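Local atomic coordinates of GTPase HflX (Sulfolobus solfataricus P2, PDB entry 2QTF), a protein that hydrolyses GTP, for which it is specific, and associates with the 50S ribosomal subunit, with a possible role in protein synthesis or ribosome biogenesis. Residues K192-N197 against T298-D303; P294-L299 against E342-K347; A16-E21 against G186-G191; L261-D266 against Q279-I284. One frame throughout, in Å; residues are numbered along the deposited sequence.

Interaction 1 of 4, residues K192-N197 against T298-D303; sequences KTSLFN and TLNKID. With SO4 (sulfate ion), chain F; ACT (acetate ion), chain H.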
# COMPACT_ATOMS: atom_id res chain seq x y z
N LYS A 192 -8.29 -0.59 4.55
CA LYS A 192 -8.53 -1.38 3.33
C LYS A 192 -8.34 -2.91 3.45
O LYS A 192 -9.12 -3.64 2.88
CB LYS A 192 -7.57 -0.94 2.17
CG LYS A 192 -7.83 0.49 1.63
CD LYS A 192 -6.83 0.78 0.42
CE LYS A 192 -5.38 0.46 0.76
NZ LYS A 192 -4.72 1.31 1.80
N THR A 193 -7.26 -3.38 4.13
CA THR A 193 -7.05 -4.83 4.32
C THR A 193 -8.18 -5.38 5.21
O THR A 193 -8.73 -6.43 4.88
CB THR A 193 -5.68 -5.04 4.98
OG1 THR A 193 -4.73 -4.50 4.10
CG2 THR A 193 -5.37 -6.51 5.27
N SER A 194 -8.58 -4.62 6.24
CA SER A 194 -9.63 -5.10 7.17
C SER A 194 -10.91 -5.20 6.40
O SER A 194 -11.64 -6.18 6.60
CB SER A 194 -9.86 -4.26 8.42
OG SER A 194 -10.23 -2.98 8.01
N LEU A 195 -11.21 -4.27 5.52
CA LEU A 195 -12.45 -4.35 4.69
C LEU A 195 -12.43 -5.56 3.69
O LEU A 195 -13.38 -6.35 3.58
CB LEU A 195 -12.57 -3.08 3.89
CG LEU A 195 -13.83 -3.04 3.00
CD1 LEU A 195 -14.97 -3.17 4.00
CD2 LEU A 195 -13.96 -1.63 2.42
N PHE A 196 -11.31 -5.72 3.02
CA PHE A 196 -11.11 -6.88 2.12
C PHE A 196 -11.28 -8.21 2.87
O PHE A 196 -12.01 -9.13 2.44
CB PHE A 196 -9.69 -6.84 1.55
CG PHE A 196 -9.47 -7.83 0.43
CD1 PHE A 196 -9.72 -7.45 -0.86
CD2 PHE A 196 -8.92 -9.12 0.67
CE1 PHE A 196 -9.52 -8.30 -1.94
CE2 PHE A 196 -8.71 -10.00 -0.45
CZ PHE A 196 -9.06 -9.53 -1.75
N ASN A 197 -10.61 -8.32 4.01
CA ASN A 197 -10.68 -9.53 4.76
C ASN A 197 -12.04 -9.79 5.25
O ASN A 197 -12.51 -10.97 5.31
CB ASN A 197 -9.70 -9.50 5.95
CG ASN A 197 -8.31 -9.70 5.52
OD1 ASN A 197 -8.05 -10.00 4.35
ND2 ASN A 197 -7.37 -9.52 6.45
N THR A 298 -16.69 4.34 1.44
CA THR A 298 -17.02 3.81 2.73
C THR A 298 -16.25 4.59 3.80
O THR A 298 -15.03 4.50 3.88
CB THR A 298 -16.73 2.29 2.88
OG1 THR A 298 -15.33 2.06 2.73
CG2 THR A 298 -17.48 1.45 1.84
N LEU A 299 -17.00 5.29 4.62
CA LEU A 299 -16.46 5.95 5.79
C LEU A 299 -16.28 4.95 6.92
O LEU A 299 -17.24 4.49 7.53
CB LEU A 299 -17.44 7.12 6.16
CG LEU A 299 -17.05 8.09 7.22
CD1 LEU A 299 -15.57 8.66 6.80
CD2 LEU A 299 -18.14 9.20 7.26
N ASN A 300 -15.03 4.56 7.14
CA ASN A 300 -14.67 3.44 7.96
C ASN A 300 -14.19 3.87 9.36
O ASN A 300 -14.00 5.08 9.59
CB ASN A 300 -13.54 2.66 7.25
CG ASN A 300 -13.29 1.28 7.86
OD1 ASN A 300 -14.19 0.59 8.36
ND2 ASN A 300 -12.04 0.88 7.87
N LYS A 301 -14.08 2.88 10.26
CA LYS A 301 -13.57 2.97 11.65
C LYS A 301 -14.52 3.80 12.49
O LYS A 301 -14.08 4.44 13.47
CB LYS A 301 -12.17 3.62 11.66
CG LYS A 301 -11.17 2.91 10.84
CD LYS A 301 -9.74 3.46 11.20
CE LYS A 301 -8.74 2.80 10.33
NZ LYS A 301 -7.31 3.05 10.78
N ILE A 302 -15.82 3.77 12.14
CA ILE A 302 -16.80 4.63 12.79
C ILE A 302 -16.99 4.29 14.28
O ILE A 302 -17.57 5.11 15.03
CB ILE A 302 -18.20 4.55 12.13
CG1 ILE A 302 -18.88 3.11 12.37
CG2 ILE A 302 -18.15 5.17 10.66
CD1 ILE A 302 -20.34 2.98 11.76
N ASP A 303 -16.53 3.11 14.70
CA ASP A 303 -16.56 2.76 16.11
C ASP A 303 -15.67 3.67 16.97
O ASP A 303 -15.97 3.90 18.17
CB ASP A 303 -16.18 1.28 16.33
CG ASP A 303 -14.81 0.92 15.75
OD1 ASP A 303 -14.58 0.99 14.47
OD2 ASP A 303 -13.97 0.50 16.58
S SO4 F . -4.84 -0.24 5.17
O1 SO4 F . -4.95 -1.59 4.64
O2 SO4 F . -5.51 -0.10 6.45
O3 SO4 F . -5.64 0.76 4.48
O4 SO4 F . -3.42 0.17 5.32
C ACT H . -1.17 0.30 1.24
O ACT H . -1.54 -0.40 0.20
OXT ACT H . -1.78 1.39 1.58
CH3 ACT H . 0.06 -0.18 2.03
O HOH W 1 -10.88 -1.17 9.64
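Helix 192-197 and the end of strand 298-300 come nearest at Leu195 and Asn300, whose CA atoms are 8.7 Å apart, so the segments meet through side chains, Leu195 with Thr298 and Ser194 with Asn300. Leu195 sends CD2 to 3.9 Å from Thr298 OG1, the two side chains crossing obliquely. With chi1 at 63°, Thr298 holds this hydroxyl between its own N and carbonyl carbon, buried against the methyl and with no hydrogen-bond partner in the model. Ile262 and Val264 of strand 260-266 and Leu344 of helix 341-355 pack on Leu195 as well. A water accepts from Asn300 ND2 at 2.9 Å and lies beside Ser194 OG, too close for its bond there to be trusted in detail. Both groups have further bonds: Ser194 OG to Gly191 O, Asn300 ND2 to Ser190 O, and Asn300 OD1 to Ala335 N, which together fix the rotation of the amide. At the start of the helix a sulfate is gripped. Lys192 N reaches SO4 O3 at 3.0 Å, and the lysine chain, bent at chi3 and chi4 (-50° and -66°), curls NZ back to the same oxygen at 2.9 Å. Thr193 N and Thr193 OG1 both bind SO4 O1 at 3.0 Å. NZ also bonds to an acetate and to Gly186 O. Lys192 and Thr193 belong to the inferred GTP site, as do Asn300 to Asp303, the NKxD motif of G domains. The helix thus carries an anion site, consistent with a phosphate position, while the direct bond to Ser190 O ties the NKxD asparagine to the P-loop and the water relates it to Ser194.

Interaction 2 of 4, residues P294-L299 against E342-K347; sequences PILVTL and ELLRDK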
# COMPACT_ATOMS: atom_id res chain seq x y z
N PRO A 294 -18.29 3.79 -11.33
CA PRO A 294 -18.98 4.06 -10.07
C PRO A 294 -18.07 3.92 -8.86
O PRO A 294 -17.28 2.96 -8.80
CB PRO A 294 -20.09 2.98 -10.01
CG PRO A 294 -20.23 2.48 -11.49
CD PRO A 294 -18.86 2.64 -12.09
N ILE A 295 -18.20 4.85 -7.90
CA ILE A 295 -17.38 4.75 -6.67
C ILE A 295 -18.27 4.68 -5.44
O ILE A 295 -19.13 5.58 -5.25
CB ILE A 295 -16.38 5.96 -6.56
CG1 ILE A 295 -15.33 5.84 -7.74
CG2 ILE A 295 -15.63 5.88 -5.18
CD1 ILE A 295 -14.20 6.96 -7.61
N LEU A 296 -18.14 3.62 -4.63
CA LEU A 296 -18.85 3.51 -3.38
C LEU A 296 -17.88 3.99 -2.32
O LEU A 296 -16.82 3.38 -2.13
CB LEU A 296 -19.14 2.02 -3.12
CG LEU A 296 -19.76 1.64 -1.74
CD1 LEU A 296 -21.05 2.43 -1.41
CD2 LEU A 296 -20.07 0.04 -1.64
N VAL A 297 -18.21 5.01 -1.56
CA VAL A 297 -17.28 5.55 -0.58
C VAL A 297 -17.67 4.92 0.73
O VAL A 297 -18.87 4.94 1.13
CB VAL A 297 -17.34 7.16 -0.45
CG1 VAL A 297 -16.35 7.61 0.62
CG2 VAL A 297 -17.13 7.84 -1.83
N THR A 298 -16.69 4.34 1.44
CA THR A 298 -17.02 3.81 2.73
C THR A 298 -16.25 4.59 3.80
O THR A 298 -15.03 4.50 3.88
CB THR A 298 -16.73 2.29 2.88
OG1 THR A 298 -15.33 2.06 2.73
CG2 THR A 298 -17.48 1.45 1.84
N LEU A 299 -17.00 5.29 4.62
CA LEU A 299 -16.46 5.95 5.79
C LEU A 299 -16.28 4.95 6.92
O LEU A 299 -17.24 4.49 7.53
CB LEU A 299 -17.44 7.12 6.16
CG LEU A 299 -17.05 8.09 7.22
CD1 LEU A 299 -15.57 8.66 6.80
CD2 LEU A 299 -18.14 9.20 7.26
N GLU A 342 -23.86 -5.62 6.68
CA GLU A 342 -24.94 -6.07 5.85
C GLU A 342 -25.28 -4.95 4.88
O GLU A 342 -25.53 -5.18 3.72
CB GLU A 342 -26.16 -6.47 6.69
CG GLU A 342 -27.37 -6.95 5.76
CD GLU A 342 -27.15 -8.26 4.95
OE1 GLU A 342 -26.24 -9.00 5.33
OE2 GLU A 342 -27.97 -8.50 3.99
N LEU A 343 -25.23 -3.70 5.35
CA LEU A 343 -25.39 -2.61 4.37
C LEU A 343 -24.32 -2.62 3.29
O LEU A 343 -24.62 -2.44 2.12
CB LEU A 343 -25.39 -1.20 5.07
CG LEU A 343 -25.49 0.08 4.20
CD1 LEU A 343 -26.74 0.12 3.35
CD2 LEU A 343 -25.37 1.35 5.15
N LEU A 344 -23.09 -2.82 3.69
CA LEU A 344 -21.96 -2.79 2.76
C LEU A 344 -22.19 -3.98 1.75
O LEU A 344 -22.11 -3.80 0.50
CB LEU A 344 -20.70 -3.11 3.57
CG LEU A 344 -19.42 -3.47 2.71
CD1 LEU A 344 -19.03 -2.29 1.87
CD2 LEU A 344 -18.18 -3.93 3.57
N ARG A 345 -22.44 -5.18 2.28
CA ARG A 345 -22.88 -6.30 1.39
C ARG A 345 -23.97 -5.96 0.44
O ARG A 345 -23.83 -6.22 -0.75
CB ARG A 345 -23.29 -7.55 2.29
CG ARG A 345 -23.83 -8.80 1.47
CD ARG A 345 -24.32 -9.90 2.49
NE ARG A 345 -24.92 -11.01 1.74
CZ ARG A 345 -26.13 -10.98 1.28
NH1 ARG A 345 -26.88 -9.89 1.54
NH2 ARG A 345 -26.61 -12.03 0.62
N ASP A 346 -25.13 -5.43 0.91
CA ASP A 346 -26.20 -5.12 0.04
C ASP A 346 -25.83 -4.04 -1.03
O ASP A 346 -26.29 -4.08 -2.18
CB ASP A 346 -27.35 -4.57 0.82
CG ASP A 346 -28.05 -5.67 1.71
OD1 ASP A 346 -27.84 -6.84 1.35
OD2 ASP A 346 -28.69 -5.30 2.71
N LYS A 347 -25.06 -3.05 -0.62
CA LYS A 347 -24.65 -2.04 -1.63
C LYS A 347 -23.70 -2.61 -2.70
O LYS A 347 -23.85 -2.28 -3.86
CB LYS A 347 -23.99 -0.84 -0.97
CG LYS A 347 -24.96 -0.10 -0.07
CD LYS A 347 -25.94 0.70 -0.98
CE LYS A 347 -27.07 1.34 -0.09
NZ LYS A 347 -27.71 2.18 -1.09
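Leu344 of helix 342-347 lies over strand 295-299 with its CD1 4.0 Å from Thr298 CG2 and 4.3 Å from Leu296 CD2, touching both residues with one methyl. This is the close side of the contact, buried, with only carbon atoms touching. The leucine's first bond does not aim at the strand; its CG, anti to the backbone N (chi1 166°), carries the branched end over to it, and there it crosses Thr298 at a slant. Leu296 CD2 then meets the first side-chain carbon of the next turn, Lys347 CB, at 4.1 Å, the two side chains crossing at about a right angle. Helix and strand run almost exactly antiparallel, at 174°, with axes 11.0 Å apart. Such a spacing and direction belong to the layered alpha/beta architecture of the G domain, where helix 341-355, following the edge strand 327-332, packs back across the sheet. Val297 and Leu299 alternate with the touching residues and pack instead on helix 309-323. Toward solvent the character changes. Lys347 begins at the strand but bends at chi2 (-74°), leading its chain away so that NZ forms a salt bridge with Asp329. On the outer side of the helix Arg345 NH1 faces two carboxylate oxygens at once, 3.0 Å from Glu342 OE2 and 3.2 Å from Asp346 OD1. These two oxygens approach each other closely without bonding, and the shared guanidinium probably offsets their repulsion. Arg345 NH2 is bonded in turn to Asn224 OD1, while all three residues of this charged network also touch a crystal neighbour.

Interaction 3 of 4, residues A16-E21 against G186-G191; sequences AIALVE and GYTNSG. With SO4 (sulfate ion), chain F; ACT (acetate ion), chain H.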
# COMPACT_ATOMS: atom_id res chain seq x y z
N ALA A 16 4.17 3.22 9.37
CA ALA A 16 5.07 2.09 9.05
C ALA A 16 4.53 0.69 9.35
O ALA A 16 4.73 -0.27 8.62
CB ALA A 16 6.44 2.29 9.73
N ILE A 17 3.88 0.52 10.47
CA ILE A 17 3.21 -0.74 10.74
C ILE A 17 2.23 -1.18 9.64
O ILE A 17 2.25 -2.36 9.17
CB ILE A 17 2.45 -0.70 12.11
CG1 ILE A 17 3.48 -0.75 13.28
CG2 ILE A 17 1.54 -1.97 12.24
CD1 ILE A 17 2.82 -0.26 14.60
N ALA A 18 1.41 -0.26 9.24
CA ALA A 18 0.38 -0.53 8.20
C ALA A 18 1.09 -0.73 6.85
O ALA A 18 0.71 -1.60 6.11
CB ALA A 18 -0.65 0.70 8.16
N LEU A 19 2.17 -0.01 6.55
CA LEU A 19 3.03 -0.37 5.34
C LEU A 19 3.67 -1.80 5.39
O LEU A 19 3.71 -2.57 4.40
CB LEU A 19 4.09 0.68 5.13
CG LEU A 19 3.53 2.08 4.84
CD1 LEU A 19 4.58 3.15 4.95
CD2 LEU A 19 2.86 2.12 3.36
N VAL A 20 4.27 -2.15 6.54
CA VAL A 20 4.88 -3.47 6.65
C VAL A 20 3.83 -4.56 6.50
O VAL A 20 4.12 -5.60 5.85
CB VAL A 20 5.64 -3.59 8.03
CG1 VAL A 20 6.09 -5.05 8.34
CG2 VAL A 20 6.79 -2.59 8.01
N GLU A 21 2.65 -4.36 7.10
CA GLU A 21 1.61 -5.40 6.93
C GLU A 21 1.14 -5.39 5.42
O GLU A 21 0.87 -6.45 4.86
CB GLU A 21 0.45 -5.19 7.93
CG GLU A 21 0.97 -5.25 9.39
CD GLU A 21 -0.15 -4.99 10.42
OE1 GLU A 21 -1.18 -4.36 10.09
OE2 GLU A 21 0.00 -5.41 11.58
N GLY A 186 -7.73 3.73 -1.40
CA GLY A 186 -7.73 4.61 -0.24
C GLY A 186 -6.35 4.75 0.36
O GLY A 186 -5.47 3.90 0.12
N TYR A 187 -6.18 5.71 1.28
CA TYR A 187 -4.89 5.85 1.92
C TYR A 187 -4.50 4.70 2.82
O TYR A 187 -5.34 4.04 3.41
CB TYR A 187 -4.90 7.10 2.80
CG TYR A 187 -4.44 8.25 1.95
CD1 TYR A 187 -5.39 9.05 1.26
CD2 TYR A 187 -3.05 8.48 1.77
CE1 TYR A 187 -4.97 10.14 0.41
CE2 TYR A 187 -2.62 9.51 0.87
CZ TYR A 187 -3.56 10.34 0.29
OH TYR A 187 -3.10 11.32 -0.49
N THR A 188 -3.20 4.54 3.00
CA THR A 188 -2.67 3.69 4.01
C THR A 188 -3.36 3.94 5.35
O THR A 188 -3.63 5.07 5.76
CB THR A 188 -1.14 4.04 4.16
OG1 THR A 188 -0.57 3.84 2.89
CG2 THR A 188 -0.46 3.15 5.15
N ASN A 189 -3.64 2.85 6.03
CA ASN A 189 -4.21 2.88 7.36
C ASN A 189 -5.67 3.39 7.39
O ASN A 189 -6.18 3.85 8.41
CB ASN A 189 -3.32 3.73 8.27
CG ASN A 189 -3.32 3.25 9.62
OD1 ASN A 189 -3.59 2.08 9.88
ND2 ASN A 189 -3.06 4.16 10.55
N SER A 190 -6.34 3.28 6.25
CA SER A 190 -7.80 3.69 6.26
C SER A 190 -8.67 2.43 6.59
O SER A 190 -9.88 2.51 6.83
CB SER A 190 -8.12 4.28 4.90
OG SER A 190 -7.89 3.26 3.90
N GLY A 191 -8.02 1.27 6.62
CA GLY A 191 -8.77 -0.02 6.86
C GLY A 191 -9.06 -0.82 5.60
O GLY A 191 -9.92 -1.73 5.60
S SO4 F . -4.84 -0.24 5.17
O1 SO4 F . -4.95 -1.59 4.64
O2 SO4 F . -5.51 -0.10 6.45
O3 SO4 F . -5.64 0.76 4.48
O4 SO4 F . -3.42 0.17 5.32
C ACT H . -1.17 0.30 1.24
O ACT H . -1.54 -0.40 0.20
OXT ACT H . -1.78 1.39 1.58
CH3 ACT H . 0.06 -0.18 2.03
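A small, partly buried contact between domains sets helix 16-21 of the N-terminal region against the turn 186-191, which joins strand 181-185 to helix 192-200. Ala18 and Asn189 bring the backbones to 5.8 Å between CA atoms. The methyl Ala18 CB touches two side chains, 3.9 Å from Thr188 CG2 and 3.7 Å from Asn189 OD1. Leu19 crosses Thr188 at about a right angle, its CD2 3.9 Å from Thr188 OG1. Chi1 of Thr188, -58°, sets CG2 anti to N and toward the helix, while OG1 bonds to Phe236 O. Leu19 is otherwise sunk against Leu89, Leu90 and Ile93 of helix 86-97. Within the turn, a type II beta turn from Tyr187 to Ser190, Ser190 OG donates to Tyr187 O at 2.7 Å, in the carbonyl plane. Amides line the inside: Asn189 N gives a fairly straight bond (161°) to SO4 O4 at 2.8 Å, and Gly191 N reaches SO4 O2 at 2.9 Å. Gly186 and Gly191 take backbone angles that suit glycine. The anion-binding loop between strand and helix, GYTNSGKT in sequence, is the P-loop (Walker A), here holding sulfate where a nucleotide phosphate would be expected.

Interaction 4 of 4, residues L261-D266 against Q279-I284; sequences LILVID and QSSFEI. With CD (cadmium ion), chain D.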
# COMPACT_ATOMS: atom_id res chain seq x y z
N LEU A 261 -15.10 1.03 -7.92
CA LEU A 261 -14.12 1.09 -6.80
C LEU A 261 -14.88 1.35 -5.54
O LEU A 261 -15.97 2.03 -5.52
CB LEU A 261 -13.18 2.31 -7.00
CG LEU A 261 -12.28 2.34 -8.23
CD1 LEU A 261 -11.50 3.70 -8.33
CD2 LEU A 261 -11.39 1.12 -8.37
N ILE A 262 -14.28 0.87 -4.47
CA ILE A 262 -14.71 1.25 -3.13
C ILE A 262 -13.59 2.11 -2.60
O ILE A 262 -12.47 1.63 -2.51
CB ILE A 262 -14.85 0.01 -2.20
CG1 ILE A 262 -16.02 -0.91 -2.75
CG2 ILE A 262 -14.92 0.42 -0.68
CD1 ILE A 262 -16.12 -2.37 -2.05
N LEU A 263 -13.92 3.37 -2.21
CA LEU A 263 -12.96 4.29 -1.61
C LEU A 263 -13.15 4.35 -0.14
O LEU A 263 -14.23 4.70 0.39
CB LEU A 263 -13.11 5.72 -2.15
CG LEU A 263 -12.25 6.81 -1.51
CD1 LEU A 263 -10.75 6.63 -1.86
CD2 LEU A 263 -12.73 8.23 -2.13
N VAL A 264 -12.10 3.98 0.53
CA VAL A 264 -12.14 3.82 1.98
C VAL A 264 -11.56 5.07 2.63
O VAL A 264 -10.47 5.54 2.22
CB VAL A 264 -11.38 2.54 2.49
CG1 VAL A 264 -11.64 2.26 3.94
CG2 VAL A 264 -11.72 1.23 1.69
N ILE A 265 -12.26 5.60 3.61
CA ILE A 265 -11.89 6.94 4.26
C ILE A 265 -11.92 6.75 5.74
O ILE A 265 -12.93 6.22 6.28
CB ILE A 265 -12.86 8.09 3.88
CG1 ILE A 265 -12.95 8.18 2.35
CG2 ILE A 265 -12.34 9.45 4.46
CD1 ILE A 265 -11.55 8.75 1.65
N ASP A 266 -10.80 7.08 6.41
CA ASP A 266 -10.78 7.07 7.86
C ASP A 266 -11.75 8.08 8.53
O ASP A 266 -11.42 9.26 8.60
CB ASP A 266 -9.33 7.23 8.35
CG ASP A 266 -9.17 7.03 9.84
OD1 ASP A 266 -10.19 7.03 10.61
OD2 ASP A 266 -8.02 6.90 10.22
N GLN A 279 -10.14 15.36 -0.88
CA GLN A 279 -9.64 16.08 -2.05
C GLN A 279 -8.41 15.41 -2.66
O GLN A 279 -8.36 15.29 -3.86
CB GLN A 279 -9.36 17.60 -1.74
CG GLN A 279 -10.63 18.43 -1.56
CD GLN A 279 -10.34 19.69 -0.81
OE1 GLN A 279 -9.32 19.76 -0.08
NE2 GLN A 279 -11.26 20.70 -0.94
N SER A 280 -7.45 14.95 -1.88
CA SER A 280 -6.30 14.21 -2.54
C SER A 280 -6.71 12.91 -3.15
O SER A 280 -6.15 12.52 -4.15
CB SER A 280 -5.12 13.80 -1.58
OG SER A 280 -4.86 14.90 -0.71
N SER A 281 -7.57 12.13 -2.46
CA SER A 281 -8.00 10.79 -3.02
C SER A 281 -8.53 10.98 -4.41
O SER A 281 -8.15 10.26 -5.38
CB SER A 281 -9.07 10.12 -2.13
OG SER A 281 -8.52 9.87 -0.85
N PHE A 282 -9.45 11.95 -4.56
CA PHE A 282 -10.04 12.17 -5.91
C PHE A 282 -9.12 12.82 -6.92
O PHE A 282 -9.17 12.51 -8.12
CB PHE A 282 -11.39 12.98 -5.77
CG PHE A 282 -12.55 12.14 -5.21
CD1 PHE A 282 -13.05 11.07 -5.97
CD2 PHE A 282 -13.04 12.35 -3.94
CE1 PHE A 282 -14.08 10.22 -5.48
CE2 PHE A 282 -14.07 11.51 -3.43
CZ PHE A 282 -14.62 10.48 -4.22
N GLU A 283 -8.25 13.71 -6.42
CA GLU A 283 -7.23 14.29 -7.30
C GLU A 283 -6.36 13.20 -7.90
O GLU A 283 -6.20 13.16 -9.08
CB GLU A 283 -6.36 15.27 -6.50
CG GLU A 283 -5.17 15.87 -7.29
CD GLU A 283 -4.39 16.74 -6.31
OE1 GLU A 283 -3.41 16.30 -5.66
OE2 GLU A 283 -4.83 17.87 -6.12
N ILE A 284 -5.83 12.28 -7.07
CA ILE A 284 -5.04 11.14 -7.56
C ILE A 284 -5.82 10.30 -8.54
O ILE A 284 -5.31 9.97 -9.59
CB ILE A 284 -4.54 10.27 -6.37
CG1 ILE A 284 -3.59 11.06 -5.47
CG2 ILE A 284 -3.83 9.04 -6.89
CD1 ILE A 284 -3.43 10.41 -4.06
CD CD D . -2.32 17.22 -4.02
O HOH W 2 -2.43 15.22 -2.61
O HOH W 3 -1.04 18.19 -1.92
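Leu263 lays its CD2 against the end of the Phe282 ring, 3.6 Å from Phe282 CZ and 3.8 Å from Phe282 CE2, approaching the ring obliquely. Its other methyl, Leu263 CD1, rests 3.9 Å from Ser281 CB, so the two methyls of one leucine are shared between neighbouring residues of the helix. CG anti to the backbone N (chi1 175°) turns the fork toward them. Beside it, Ile265 CD1 comes to 4.1 Å from Ser281 OG, a hydroxyl satisfied within its own helix by Thr277 O. The buried side is therefore dispersive packing, with no hydrogen bond between the segments. On the exposed side of the helix Glu283 OE1 binds a cadmium ion at 2.2 Å, with two waters also bound to the metal; one of them also makes a weak bond to Ser280 OG. Strand 261-266 and helix 279-284 run roughly antiparallel, at 153° and 10.6 Å between axes. They are the first two elements of a beta-alpha-beta unit in which helix 271-288 leads on to the adjacent parallel strand 295-300. Strand 260-266 lies between that strand and 181-185, and Phe236 and Tyr187 of neighbouring loops pack beside Ser281.

How the interactions relate
Interactions 1, 2 and 4 lie buried in the G domain around its sheet, whereas interaction 3 is a partly buried seam between that domain and the N-terminal region. Strand 295-300 serves interactions 1 and 2, which share Thr298; interaction 4 uses the adjacent strand, joined to it by backbone hydrogen bonds. Chemistry follows place: 2 and 4 are apolar strand-helix packing with charged or metal-bound groups outside, while 1 and 3 hold residues of the inferred nucleotide site and share the sulfate and acetate. A hydrogen bond from Lys301 NZ to Asn189 O links these two.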